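Long-range contacts in RNA-induced transcriptional silencing complex protein tas3 (Schizosaccharomyces pombe, PDB 3D1B), which forms, with ago1 and chp1, the core of the RNA-induced transcriptional silencing complex and acts in RNA interference-dependent heterochromatin formation: residues A[24-29]-A[116-121]; A[31-36]-A[62-67]; A[36-41]-A[57-62]; A[75-80]-A[107-112]. All blocks are in the same frame, centred on the assembly; numbering follows the deposited sequence.

Contact 1: residues A[24-29]-A[116-121]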
loop_
_atom_site.group_PDB
_atom_site.type_symbol
_atom_site.label_atom_id
_atom_site.label_comp_id
_atom_site.label_asym_id
_atom_site.label_seq_id
_atom_site.Cartn_x
_atom_site.Cartn_y
_atom_site.Cartn_z
ATOM N N SER A 24 -10.940 7.817 15.435
ATOM C CA SER A 24 -10.797 8.708 16.587
ATOM C C SER A 24 -9.785 9.838 16.400
ATOM O O SER A 24 -9.671 10.714 17.255
ATOM C CB SER A 24 -10.423 7.895 17.826
ATOM O OG SER A 24 -11.418 6.915 18.098
ATOM N N LEU A 25 -9.039 9.812 15.299
ATOM C CA LEU A 25 -8.063 10.871 15.039
ATOM C C LEU A 25 -8.800 12.151 14.687
ATOM O O LEU A 25 -9.731 12.131 13.890
ATOM C CB LEU A 25 -7.150 10.484 13.874
ATOM C CG LEU A 25 -6.142 9.380 14.180
ATOM C CD1 LEU A 25 -5.480 8.917 12.889
ATOM C CD2 LEU A 25 -5.107 9.901 15.169
ATOM N N SER A 26 -8.374 13.263 15.274
ATOM C CA SER A 26 -9.014 14.543 15.004
ATOM C C SER A 26 -8.977 14.855 13.514
ATOM O O SER A 26 -9.935 15.391 12.951
ATOM C CB SER A 26 -8.315 15.654 15.788
ATOM O OG SER A 26 -8.419 15.417 17.183
ATOM N N PHE A 27 -7.862 14.511 12.877
ATOM C CA PHE A 27 -7.689 14.749 11.449
ATOM C C PHE A 27 -8.749 14.006 10.640
ATOM O O PHE A 27 -9.258 14.516 9.643
ATOM C CB PHE A 27 -6.280 14.312 11.034
ATOM C CG PHE A 27 -5.957 14.549 9.584
ATOM C CD1 PHE A 27 -6.079 15.818 9.022
ATOM C CD2 PHE A 27 -5.505 13.499 8.786
ATOM C CE1 PHE A 27 -5.751 16.041 7.681
ATOM C CE2 PHE A 27 -5.174 13.709 7.446
ATOM C CZ PHE A 27 -5.299 14.985 6.894
ATOM N N PHE A 28 -9.080 12.793 11.066
ATOM C CA PHE A 28 -10.088 12.003 10.377
ATOM C C PHE A 28 -11.460 12.636 10.607
ATOM O O PHE A 28 -12.249 12.796 9.674
ATOM C CB PHE A 28 -10.099 10.573 10.927
ATOM C CG PHE A 28 -11.118 9.678 10.277
ATOM C CD1 PHE A 28 -10.794 8.928 9.147
ATOM C CD2 PHE A 28 -12.405 9.578 10.801
ATOM C CE1 PHE A 28 -11.740 8.085 8.547
ATOM C CE2 PHE A 28 -13.356 8.741 10.211
ATOM C CZ PHE A 28 -13.025 7.992 9.084
ATOM N N GLN A 29 -11.722 13.016 11.852
ATOM C CA GLN A 29 -13.012 13.592 12.226
ATOM C C GLN A 29 -13.282 15.002 11.715
ATOM O O GLN A 29 -14.399 15.496 11.849
ATOM C CB GLN A 29 -13.182 13.544 13.749
ATOM C CG GLN A 29 -13.027 12.143 14.317
ATOM C CD GLN A 29 -13.552 12.006 15.734
ATOM O OE1 GLN A 29 -13.616 12.978 16.478
ATOM N NE2 GLN A 29 -13.911 10.783 16.118
ATOM N N LEU A 116 0.513 12.472 14.606
ATOM C CA LEU A 116 1.283 11.325 15.067
ATOM C C LEU A 116 1.212 11.197 16.585
ATOM O O LEU A 116 1.065 10.096 17.117
ATOM C CB LEU A 116 2.749 11.454 14.629
ATOM C CG LEU A 116 3.669 10.352 15.171
ATOM C CD1 LEU A 116 3.280 9.004 14.585
ATOM C CD2 LEU A 116 5.118 10.681 14.829
ATOM N N LYS A 117 1.313 12.325 17.277
ATOM C CA LYS A 117 1.266 12.324 18.732
ATOM C C LYS A 117 -0.088 11.813 19.214
ATOM O O LYS A 117 -0.173 11.083 20.203
ATOM C CB LYS A 117 1.510 13.734 19.274
ATOM C CG LYS A 117 1.580 13.799 20.791
ATOM C CD LYS A 117 2.798 13.058 21.326
ATOM C CE LYS A 117 2.526 12.476 22.706
ATOM N NZ LYS A 117 1.967 13.491 23.643
ATOM N N GLU A 118 -1.145 12.190 18.506
ATOM C CA GLU A 118 -2.488 11.761 18.870
ATOM C C GLU A 118 -2.618 10.257 18.648
ATOM O O GLU A 118 -3.187 9.540 19.475
ATOM C CB GLU A 118 -3.512 12.512 18.021
ATOM C CG GLU A 118 -4.883 12.615 18.633
ATOM C CD GLU A 118 -5.806 13.484 17.803
ATOM O OE1 GLU A 118 -6.190 13.051 16.703
ATOM O OE2 GLU A 118 -6.137 14.604 18.246
ATOM N N ALA A 119 -2.078 9.775 17.532
ATOM C CA ALA A 119 -2.141 8.353 17.216
ATOM C C ALA A 119 -1.399 7.536 18.267
ATOM O O ALA A 119 -1.854 6.463 18.672
ATOM C CB ALA A 119 -1.541 8.091 15.835
ATOM N N SER A 120 -0.252 8.044 18.706
ATOM C CA SER A 120 0.545 7.345 19.706
ATOM C C SER A 120 -0.219 7.250 21.021
ATOM O O SER A 120 -0.175 6.224 21.704
ATOM C CB SER A 120 1.871 8.075 19.929
ATOM O OG SER A 120 2.695 7.358 20.834
ATOM N N ILE A 121 -0.916 8.327 21.373
ATOM C CA ILE A 121 -1.698 8.364 22.607
ATOM C C ILE A 121 -2.869 7.378 22.544
ATOM O O ILE A 121 -3.153 6.675 23.516
ATOM C CB ILE A 121 -2.232 9.792 22.874
ATOM C CG1 ILE A 121 -1.063 10.715 23.232
ATOM C CG2 ILE A 121 -3.264 9.774 24.000
ATOM C CD1 ILE A 121 -1.442 12.181 23.371
HETATM O O HOH W 1 -5.360 13.835 14.281
#

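Contact 2: residues A[31-36]-A[62-67]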
loop_
_atom_site.group_PDB
_atom_site.type_symbol
_atom_site.label_atom_id
_atom_site.label_comp_id
_atom_site.label_asym_id
_atom_site.label_seq_id
_atom_site.Cartn_x
_atom_site.Cartn_y
_atom_site.Cartn_z
ATOM N N ASN A 31 -12.348 15.716 8.538
ATOM C CA ASN A 31 -12.397 15.498 7.093
ATOM C C ASN A 31 -13.473 14.494 6.708
ATOM O O ASN A 31 -13.216 13.287 6.660
ATOM C CB ASN A 31 -11.052 14.988 6.570
ATOM C CG ASN A 31 -10.000 16.070 6.516
ATOM O OD1 ASN A 31 -9.290 16.317 7.488
ATOM N ND2 ASN A 31 -9.903 16.733 5.374
ATOM N N SER A 32 -14.675 14.983 6.423
ATOM C CA SER A 32 -15.765 14.091 6.045
ATOM C C SER A 32 -15.360 13.256 4.838
ATOM O O SER A 32 -15.848 12.144 4.654
ATOM C CB SER A 32 -17.027 14.888 5.713
ATOM O OG SER A 32 -16.827 15.689 4.565
ATOM N N SER A 33 -14.468 13.801 4.015
ATOM C CA SER A 33 -13.997 13.092 2.829
ATOM C C SER A 33 -13.241 11.831 3.239
ATOM O O SER A 33 -13.245 10.839 2.516
ATOM C CB SER A 33 -13.091 13.995 1.982
ATOM O OG SER A 33 -11.970 14.441 2.721
ATOM N N CYS A 34 -12.592 11.871 4.398
ATOM C CA CYS A 34 -11.869 10.700 4.886
ATOM C C CYS A 34 -12.871 9.651 5.358
ATOM O O CYS A 34 -12.681 8.460 5.137
ATOM C CB CYS A 34 -10.935 11.074 6.038
ATOM S SG CYS A 34 -9.444 11.953 5.508
ATOM N N ALA A 35 -13.937 10.095 6.017
ATOM C CA ALA A 35 -14.956 9.166 6.492
ATOM C C ALA A 35 -15.608 8.495 5.285
ATOM O O ALA A 35 -15.845 7.284 5.278
ATOM C CB ALA A 35 -16.007 9.916 7.323
ATOM N N GLU A 36 -15.885 9.295 4.258
ATOM C CA GLU A 36 -16.495 8.794 3.036
ATOM C C GLU A 36 -15.573 7.794 2.344
ATOM O O GLU A 36 -16.026 6.784 1.806
ATOM C CB GLU A 36 -16.810 9.962 2.099
ATOM C CG GLU A 36 -18.034 10.769 2.523
ATOM C CD GLU A 36 -17.930 12.242 2.169
ATOM O OE1 GLU A 36 -17.484 12.563 1.047
ATOM O OE2 GLU A 36 -18.307 13.083 3.017
ATOM N N ALA A 62 -7.574 11.125 0.637
ATOM C CA ALA A 62 -8.831 11.815 0.368
ATOM C C ALA A 62 -9.017 13.065 1.216
ATOM O O ALA A 62 -9.984 13.803 1.022
ATOM C CB ALA A 62 -10.008 10.869 0.595
ATOM N N SER A 63 -8.099 13.308 2.147
ATOM C CA SER A 63 -8.199 14.475 3.020
ATOM C C SER A 63 -8.118 15.756 2.206
ATOM O O SER A 63 -7.403 15.826 1.210
ATOM C CB SER A 63 -7.088 14.458 4.074
ATOM O OG SER A 63 -5.811 14.489 3.467
ATOM N N GLU A 64 -8.855 16.773 2.640
ATOM C CA GLU A 64 -8.881 18.050 1.938
ATOM C C GLU A 64 -8.546 19.197 2.883
ATOM O O GLU A 64 -8.117 20.265 2.449
ATOM C CB GLU A 64 -10.278 18.291 1.354
ATOM C CG GLU A 64 -10.860 17.106 0.600
ATOM C CD GLU A 64 -12.331 17.286 0.267
ATOM O OE1 GLU A 64 -13.084 17.775 1.139
ATOM O OE2 GLU A 64 -12.742 16.926 -0.858
ATOM N N LYS A 65 -8.730 18.964 4.177
ATOM C CA LYS A 65 -8.502 20.004 5.168
ATOM C C LYS A 65 -7.278 19.858 6.059
ATOM O O LYS A 65 -7.225 18.981 6.916
ATOM C CB LYS A 65 -9.750 20.142 6.045
ATOM C CG LYS A 65 -11.019 20.403 5.244
ATOM C CD LYS A 65 -12.069 21.114 6.084
ATOM C CE LYS A 65 -12.974 20.140 6.805
ATOM N NZ LYS A 65 -13.334 20.610 8.174
ATOM N N PHE A 66 -6.305 20.740 5.855
ATOM C CA PHE A 66 -5.087 20.742 6.654
ATOM C C PHE A 66 -4.179 21.918 6.317
ATOM O O PHE A 66 -4.197 22.434 5.198
ATOM C CB PHE A 66 -4.319 19.422 6.477
ATOM C CG PHE A 66 -4.041 19.054 5.044
ATOM C CD1 PHE A 66 -2.940 19.570 4.372
ATOM C CD2 PHE A 66 -4.876 18.165 4.374
ATOM C CE1 PHE A 66 -2.672 19.197 3.049
ATOM C CE2 PHE A 66 -4.617 17.788 3.054
ATOM C CZ PHE A 66 -3.513 18.304 2.390
ATOM N N PRO A 67 -3.387 22.371 7.298
ATOM C CA PRO A 67 -2.471 23.492 7.078
ATOM C C PRO A 67 -1.392 23.120 6.067
ATOM O O PRO A 67 -0.937 21.974 6.012
ATOM C CB PRO A 67 -1.916 23.764 8.471
ATOM C CG PRO A 67 -1.991 22.433 9.133
ATOM C CD PRO A 67 -3.325 21.910 8.693
HETATM O O HOH W 2 -13.313 16.727 4.048
#

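Contact 3: residues A[36-41]-A[57-62]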
loop_
_atom_site.group_PDB
_atom_site.type_symbol
_atom_site.label_atom_id
_atom_site.label_comp_id
_atom_site.label_asym_id
_atom_site.label_seq_id
_atom_site.Cartn_x
_atom_site.Cartn_y
_atom_site.Cartn_z
ATOM N N GLU A 36 -15.885 9.295 4.258
ATOM C CA GLU A 36 -16.495 8.794 3.036
ATOM C C GLU A 36 -15.573 7.794 2.344
ATOM O O GLU A 36 -16.026 6.784 1.806
ATOM C CB GLU A 36 -16.810 9.962 2.099
ATOM C CG GLU A 36 -18.034 10.769 2.523
ATOM C CD GLU A 36 -17.930 12.242 2.169
ATOM O OE1 GLU A 36 -17.484 12.563 1.047
ATOM O OE2 GLU A 36 -18.307 13.083 3.017
ATOM N N ALA A 37 -14.276 8.083 2.363
ATOM C CA ALA A 37 -13.286 7.211 1.736
ATOM C C ALA A 37 -13.202 5.867 2.459
ATOM O O ALA A 37 -13.113 4.811 1.827
ATOM C CB ALA A 37 -11.923 7.899 1.741
ATOM N N LEU A 38 -13.236 5.898 3.785
ATOM C CA LEU A 38 -13.156 4.662 4.555
ATOM C C LEU A 38 -14.310 3.725 4.205
ATOM O O LEU A 38 -14.130 2.511 4.117
ATOM C CB LEU A 38 -13.168 4.965 6.056
ATOM C CG LEU A 38 -13.042 3.741 6.966
ATOM C CD1 LEU A 38 -11.738 2.999 6.672
ATOM C CD2 LEU A 38 -13.092 4.189 8.416
ATOM N N VAL A 39 -15.493 4.291 3.990
ATOM C CA VAL A 39 -16.660 3.482 3.650
ATOM C C VAL A 39 -16.423 2.680 2.374
ATOM O O VAL A 39 -16.811 1.512 2.284
ATOM C CB VAL A 39 -17.921 4.366 3.473
ATOM C CG1 VAL A 39 -19.061 3.548 2.875
ATOM C CG2 VAL A 39 -18.333 4.938 4.815
ATOM N N LYS A 40 -15.772 3.305 1.396
ATOM C CA LYS A 40 -15.495 2.649 0.122
ATOM C C LYS A 40 -14.259 1.754 0.173
ATOM O O LYS A 40 -14.188 0.740 -0.522
ATOM C CB LYS A 40 -15.300 3.693 -0.986
ATOM C CG LYS A 40 -16.456 4.668 -1.173
ATOM C CD LYS A 40 -16.321 5.397 -2.504
ATOM C CE LYS A 40 -17.365 6.492 -2.687
ATOM N NZ LYS A 40 -16.881 7.823 -2.209
ATOM N N VAL A 41 -13.292 2.132 1.003
ATOM C CA VAL A 41 -12.039 1.394 1.130
ATOM C C VAL A 41 -12.083 0.153 2.011
ATOM O O VAL A 41 -11.512 -0.883 1.662
ATOM C CB VAL A 41 -10.916 2.310 1.681
ATOM C CG1 VAL A 41 -9.673 1.491 1.982
ATOM C CG2 VAL A 41 -10.591 3.412 0.680
ATOM N N GLN A 57 -3.256 4.824 3.962
ATOM C CA GLN A 57 -2.769 5.620 2.849
ATOM C C GLN A 57 -3.912 6.067 1.940
ATOM O O GLN A 57 -3.967 7.224 1.526
ATOM C CB GLN A 57 -1.728 4.828 2.047
ATOM C CG GLN A 57 -0.847 5.702 1.166
ATOM C CD GLN A 57 0.320 4.935 0.562
ATOM O OE1 GLN A 57 0.813 3.976 1.152
ATOM N NE2 GLN A 57 0.775 5.366 -0.605
ATOM N N LEU A 58 -4.833 5.156 1.639
ATOM C CA LEU A 58 -5.956 5.479 0.774
ATOM C C LEU A 58 -6.884 6.502 1.407
ATOM O O LEU A 58 -7.276 7.482 0.766
ATOM C CB LEU A 58 -6.733 4.206 0.425
ATOM C CG LEU A 58 -5.946 3.266 -0.490
ATOM C CD1 LEU A 58 -6.702 1.960 -0.679
ATOM C CD2 LEU A 58 -5.722 3.954 -1.833
ATOM N N VAL A 59 -7.224 6.274 2.670
ATOM C CA VAL A 59 -8.117 7.172 3.383
ATOM C C VAL A 59 -7.544 8.577 3.516
ATOM O O VAL A 59 -8.231 9.566 3.246
ATOM C CB VAL A 59 -8.448 6.612 4.778
ATOM C CG1 VAL A 59 -9.163 7.665 5.610
ATOM C CG2 VAL A 59 -9.328 5.375 4.633
ATOM N N PHE A 60 -6.285 8.682 3.919
ATOM C CA PHE A 60 -5.696 10.006 4.061
ATOM C C PHE A 60 -5.501 10.715 2.724
ATOM O O PHE A 60 -5.445 11.947 2.675
ATOM C CB PHE A 60 -4.370 9.927 4.827
ATOM C CG PHE A 60 -4.532 9.571 6.278
ATOM C CD1 PHE A 60 -5.648 9.995 6.991
ATOM C CD2 PHE A 60 -3.555 8.840 6.942
ATOM C CE1 PHE A 60 -5.789 9.693 8.348
ATOM C CE2 PHE A 60 -3.689 8.537 8.300
ATOM C CZ PHE A 60 -4.810 8.966 8.998
ATOM N N SER A 61 -5.419 9.956 1.635
ATOM C CA SER A 61 -5.236 10.568 0.319
ATOM C C SER A 61 -6.473 11.369 -0.070
ATOM O O SER A 61 -6.426 12.197 -0.984
ATOM C CB SER A 61 -4.963 9.503 -0.753
ATOM O OG SER A 61 -6.151 8.812 -1.122
ATOM N N ALA A 62 -7.574 11.125 0.637
ATOM C CA ALA A 62 -8.831 11.815 0.368
ATOM C C ALA A 62 -9.017 13.065 1.216
ATOM O O ALA A 62 -9.984 13.803 1.022
ATOM C CB ALA A 62 -10.008 10.869 0.595
#

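Contact 4: residues A[75-80]-A[107-112]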
loop_
_atom_site.group_PDB
_atom_site.type_symbol
_atom_site.label_atom_id
_atom_site.label_comp_id
_atom_site.label_asym_id
_atom_site.label_seq_id
_atom_site.Cartn_x
_atom_site.Cartn_y
_atom_site.Cartn_z
ATOM N N PRO A 75 16.315 19.416 7.715
ATOM C CA PRO A 75 16.632 18.930 9.063
ATOM C C PRO A 75 15.402 18.520 9.875
ATOM O O PRO A 75 15.405 17.477 10.527
ATOM C CB PRO A 75 17.371 20.112 9.692
ATOM C CG PRO A 75 18.056 20.731 8.530
ATOM C CD PRO A 75 16.978 20.707 7.458
ATOM N N GLU A 76 14.357 19.339 9.840
ATOM C CA GLU A 76 13.144 19.021 10.589
ATOM C C GLU A 76 12.484 17.758 10.049
ATOM O O GLU A 76 11.919 16.967 10.808
ATOM C CB GLU A 76 12.152 20.184 10.540
ATOM C CG GLU A 76 12.570 21.386 11.381
ATOM C CD GLU A 76 13.495 22.335 10.645
ATOM O OE1 GLU A 76 14.418 21.866 9.945
ATOM O OE2 GLU A 76 13.299 23.561 10.776
ATOM N N GLN A 77 12.556 17.565 8.737
ATOM C CA GLN A 77 11.955 16.379 8.149
ATOM C C GLN A 77 12.741 15.139 8.533
ATOM O O GLN A 77 12.161 14.074 8.749
ATOM C CB GLN A 77 11.873 16.521 6.632
ATOM C CG GLN A 77 10.931 17.636 6.223
ATOM C CD GLN A 77 10.595 17.597 4.760
ATOM O OE1 GLN A 77 9.934 16.668 4.288
ATOM N NE2 GLN A 77 11.050 18.605 4.021
ATOM N N LEU A 78 14.060 15.275 8.630
ATOM C CA LEU A 78 14.888 14.137 9.017
ATOM C C LEU A 78 14.643 13.781 10.480
ATOM O O LEU A 78 14.611 12.610 10.843
ATOM C CB LEU A 78 16.371 14.443 8.786
ATOM C CG LEU A 78 16.752 14.634 7.314
ATOM C CD1 LEU A 78 18.242 14.940 7.207
ATOM C CD2 LEU A 78 16.411 13.387 6.529
ATOM N N MET A 79 14.457 14.791 11.321
ATOM C CA MET A 79 14.198 14.533 12.732
ATOM C C MET A 79 12.828 13.867 12.858
ATOM O O MET A 79 12.625 13.006 13.713
ATOM C CB MET A 79 14.227 15.838 13.527
ATOM C CG MET A 79 14.388 15.650 15.031
ATOM S SD MET A 79 15.921 14.782 15.452
ATOM C CE MET A 79 17.091 15.912 14.869
ATOM N N PHE A 80 11.888 14.268 12.002
ATOM C CA PHE A 80 10.544 13.684 12.023
ATOM C C PHE A 80 10.637 12.195 11.709
ATOM O O PHE A 80 9.990 11.373 12.358
ATOM C CB PHE A 80 9.640 14.357 10.982
ATOM C CG PHE A 80 8.259 13.752 10.889
ATOM C CD1 PHE A 80 7.228 14.194 11.720
ATOM C CD2 PHE A 80 7.995 12.727 9.982
ATOM C CE1 PHE A 80 5.953 13.623 11.649
ATOM C CE2 PHE A 80 6.715 12.146 9.905
ATOM C CZ PHE A 80 5.700 12.598 10.741
ATOM N N LEU A 107 1.614 19.185 3.305
ATOM C CA LEU A 107 0.932 19.230 4.590
ATOM C C LEU A 107 1.991 19.659 5.606
ATOM O O LEU A 107 3.107 19.145 5.607
ATOM C CB LEU A 107 0.344 17.848 4.935
ATOM C CG LEU A 107 -0.443 17.713 6.247
ATOM C CD1 LEU A 107 -1.522 16.649 6.105
ATOM C CD2 LEU A 107 0.507 17.354 7.379
ATOM N N SER A 108 1.645 20.621 6.454
ATOM C CA SER A 108 2.575 21.145 7.453
ATOM C C SER A 108 3.165 20.083 8.379
ATOM O O SER A 108 2.430 19.322 9.008
ATOM C CB SER A 108 1.874 22.215 8.289
ATOM O OG SER A 108 2.704 22.620 9.357
ATOM N N LEU A 109 4.492 20.049 8.482
ATOM C CA LEU A 109 5.157 19.063 9.335
ATOM C C LEU A 109 4.713 19.170 10.799
ATOM O O LEU A 109 4.539 18.157 11.475
ATOM C CB LEU A 109 6.679 19.211 9.239
ATOM C CG LEU A 109 7.497 18.048 9.810
ATOM C CD1 LEU A 109 7.259 16.798 8.964
ATOM C CD2 LEU A 109 8.981 18.401 9.821
ATOM N N ASP A 110 4.529 20.391 11.299
ATOM C CA ASP A 110 4.093 20.556 12.682
ATOM C C ASP A 110 2.742 19.880 12.885
ATOM O O ASP A 110 2.496 19.268 13.924
ATOM C CB ASP A 110 3.972 22.037 13.050
ATOM C CG ASP A 110 5.304 22.755 13.024
ATOM O OD1 ASP A 110 6.280 22.216 13.587
ATOM O OD2 ASP A 110 5.372 23.863 12.449
ATOM N N PHE A 111 1.870 19.997 11.888
ATOM C CA PHE A 111 0.539 19.393 11.947
ATOM C C PHE A 111 0.685 17.870 11.913
ATOM O O PHE A 111 -0.000 17.146 12.649
ATOM C CB PHE A 111 -0.292 19.875 10.754
ATOM C CG PHE A 111 -1.737 19.462 10.802
ATOM C CD1 PHE A 111 -2.606 20.020 11.737
ATOM C CD2 PHE A 111 -2.240 18.540 9.890
ATOM C CE1 PHE A 111 -3.962 19.665 11.755
ATOM C CE2 PHE A 111 -3.590 18.179 9.900
ATOM C CZ PHE A 111 -4.449 18.743 10.834
ATOM N N ALA A 112 1.583 17.383 11.061
ATOM C CA ALA A 112 1.815 15.947 10.959
ATOM C C ALA A 112 2.261 15.409 12.316
ATOM O O ALA A 112 1.841 14.339 12.733
ATOM C CB ALA A 112 2.880 15.657 9.905
#

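Contact 1: residues A[24-29]-A[116-121]
The carboxylate of E118 receives S26 at both oxygens, each on its syn side and 23° out of the carboxylate plane. OE1 takes the backbone amide, S26 N to E118 OE1 2.6 Å, on a nearly straight path (169° at the hydrogen). OE2 takes the hydroxyl of the same serine, S26 OG to E118 OE2 2.6 Å. Two short bonds from one residue pin the carboxylate against rotation. A third comes from water 1, which donates to E118 OE1 at 2.7 Å and accepts from F27 N at 2.9 Å, so OE1 is held twice.

E118 leaves its helix with CG turned away from the backbone N (chi1 -156°) and then runs on extended, which carries the carboxylate across to the start of the short, weakly bonded helix 26-29. Amides at such an end would be expected to favour the charged form of the acid. Beside this polar part L25 slides past E118 in the opposite direction. Its CD2 lies 3.7 Å from E118 OE1 and 4.1 Å from A119 CB, so one methyl serves both residues.

The contact brings the connection after helix 14-23 onto helix 109-122, the last of this all-alpha C-terminal motif. F90 and V94 of helix 89-105 touch A119, while L122 touches L25 and F27 continues inward to I98 and I115.

Contact 2: residues A[31-36]-A[62-67]
S33 places OG between its backbone N and carbonyl carbon (chi1 59°), facing A62, while C34 swings SG to the side of its backbone N, toward S63. Both belong to the first turn of helix 32-46, which here meets the loop following helix 52-60; the two helices form a hairpin within the all-alpha motif.

The hydroxyl of S33 is donated to the carbonyl of A62, S33 OG to A62 O 2.7 Å. It arrives from above the carbonyl plane, 43° out of it, with a C=O...donor angle of 128°. The methylene chain of E64 leans on the same hydroxyl, E64 CG to S33 OG 3.6 Å. Beyond it, C34 SG rests on S63 CB at 3.7 Å, a van der Waals touch; the S63 hydroxyl is bonded to F60 O.

N31 is in the N-cap position but without a capping bond from its side chain. The end of that side chain reaches the backbone of E64 and K65, and N31 slides past the K65 side chain in the opposite direction. Farther out, L74 of the second subunit packs on A62, and F27 packs on S63 and F66.

Water 2 ties helix to loop: it accepts from S33 N at 3.1 Å and donates to E64 OE1 at 3.1 Å.

Contact 3: residues A[36-41]-A[57-62]
L58 meets V41 along its length. Its CB lies 3.9 Å from V41 CG2; CG then stands beside the backbone N, opposite the carbonyl carbon (chi1 -69°), and the chain continues extended (chi2 174°) so that CD1 reaches V41 CG1 at 4.0 Å. Each methyl of V41 therefore has its own place on L58, and the two side chains cross obliquely.

One turn nearer the start of helix 32-46, V59 repeats the theme with a single branch. Its CG2 lies over the backbone of L38, V59 CG2 to L38 CA 3.9 Å, and also touches the branch end, V59 CG2 to L38 CD1 4.0 Å. A37 has only a methyl to insert, which allows close backbones: A37 CA and V59 CA are 5.4 Å apart. That methyl meets another, A37 CB to A62 CB 3.7 Å.

No hydrogen bond crosses the contact, which is buried and apolar. Within segment 57-62 the hydroxyl of S61 turns back on its own chain, S61 OG to L58 O 2.6 Å, tilted 23° from the carbonyl plane.

Helices 32-46 and 52-60 run in roughly opposite directions and form an alpha-hairpin, its inner seam made by these residues. I50 of the connecting loop touches both V41 and L58, and V55 adds to L38 and V41. The second subunit lies against the same hairpin: its L74 also packs on A37, its Y99 on L58, and its T103 carbonyl is hydrogen-bonded by the side-chain amide of Q57 (NE2).

Contact 4: residues A[75-80]-A[107-112]
The contact of L109 with F80 is a CH-pi interaction. L109 CD1 sits over one face of the phenyl ring, 4.1 Å from its centroid and 27° off the normal. It is displaced toward the root of the ring, with F80 CG at 3.7 Å. L109 reaches there because CG points away from its backbone N (chi1 -166°), taking both methyls out of helix 109-122 toward helix 74-84.

Van der Waals packing supplies the rest. The other methyl, CD2, settles on the helix surface at E76 and Q77: it lies 3.4 Å from the E76 O atom, 3.7 Å from E76 CB and 4.2 Å from Q77 CG. The carbonyl of E76 is already engaged in its own helix, accepting F80 N at 3.0 Å. Thus the fork of L109 is divided, one methyl over an aromatic face and one against the turn before it. Farther along, A112 CB approaches the ring obliquely, at 4.1 Å from F80 CE1.

Polar bonds do not cross between the two segments; they come from just beside them. Q72, shortly before helix 74-84, bonds through its side-chain amide to L109 N and L107 O, fastening the start of helix 109-122, where S108 is the N-cap residue.

Helix 89-105 completes the surroundings: the ring of Y99 meets that of F80, while I98 and V102 touch A112. Helices 74-84, 89-105 and 109-122 pack here as the C-terminal half of the Tas3 motif, with L109 and F80 between the first and the last.

In the fold
Contact 1 closes the longest loop, and the other three fall within it. Contact 3 lies inside contact 2 along the chain, both drawing on helix 32-46 and sharing E36 and A62, with centres 9 Å apart. Contact 4 follows them in series, with its centre about 23 Å from that of contact 3 and across the centre of the chain; it shares helix 109-122 with contact 1. Contacts 2 and 3 thus shape the N-terminal helical hairpin and contact 4 the C-terminal helices, while contact 1 joins the two parts. F27 lies at the junction, touching K65, F60 and F111. The result is one compact all-helical motif at the Tas3 C terminus, whose hairpin meets C-terminal-helix residues of the second subunit.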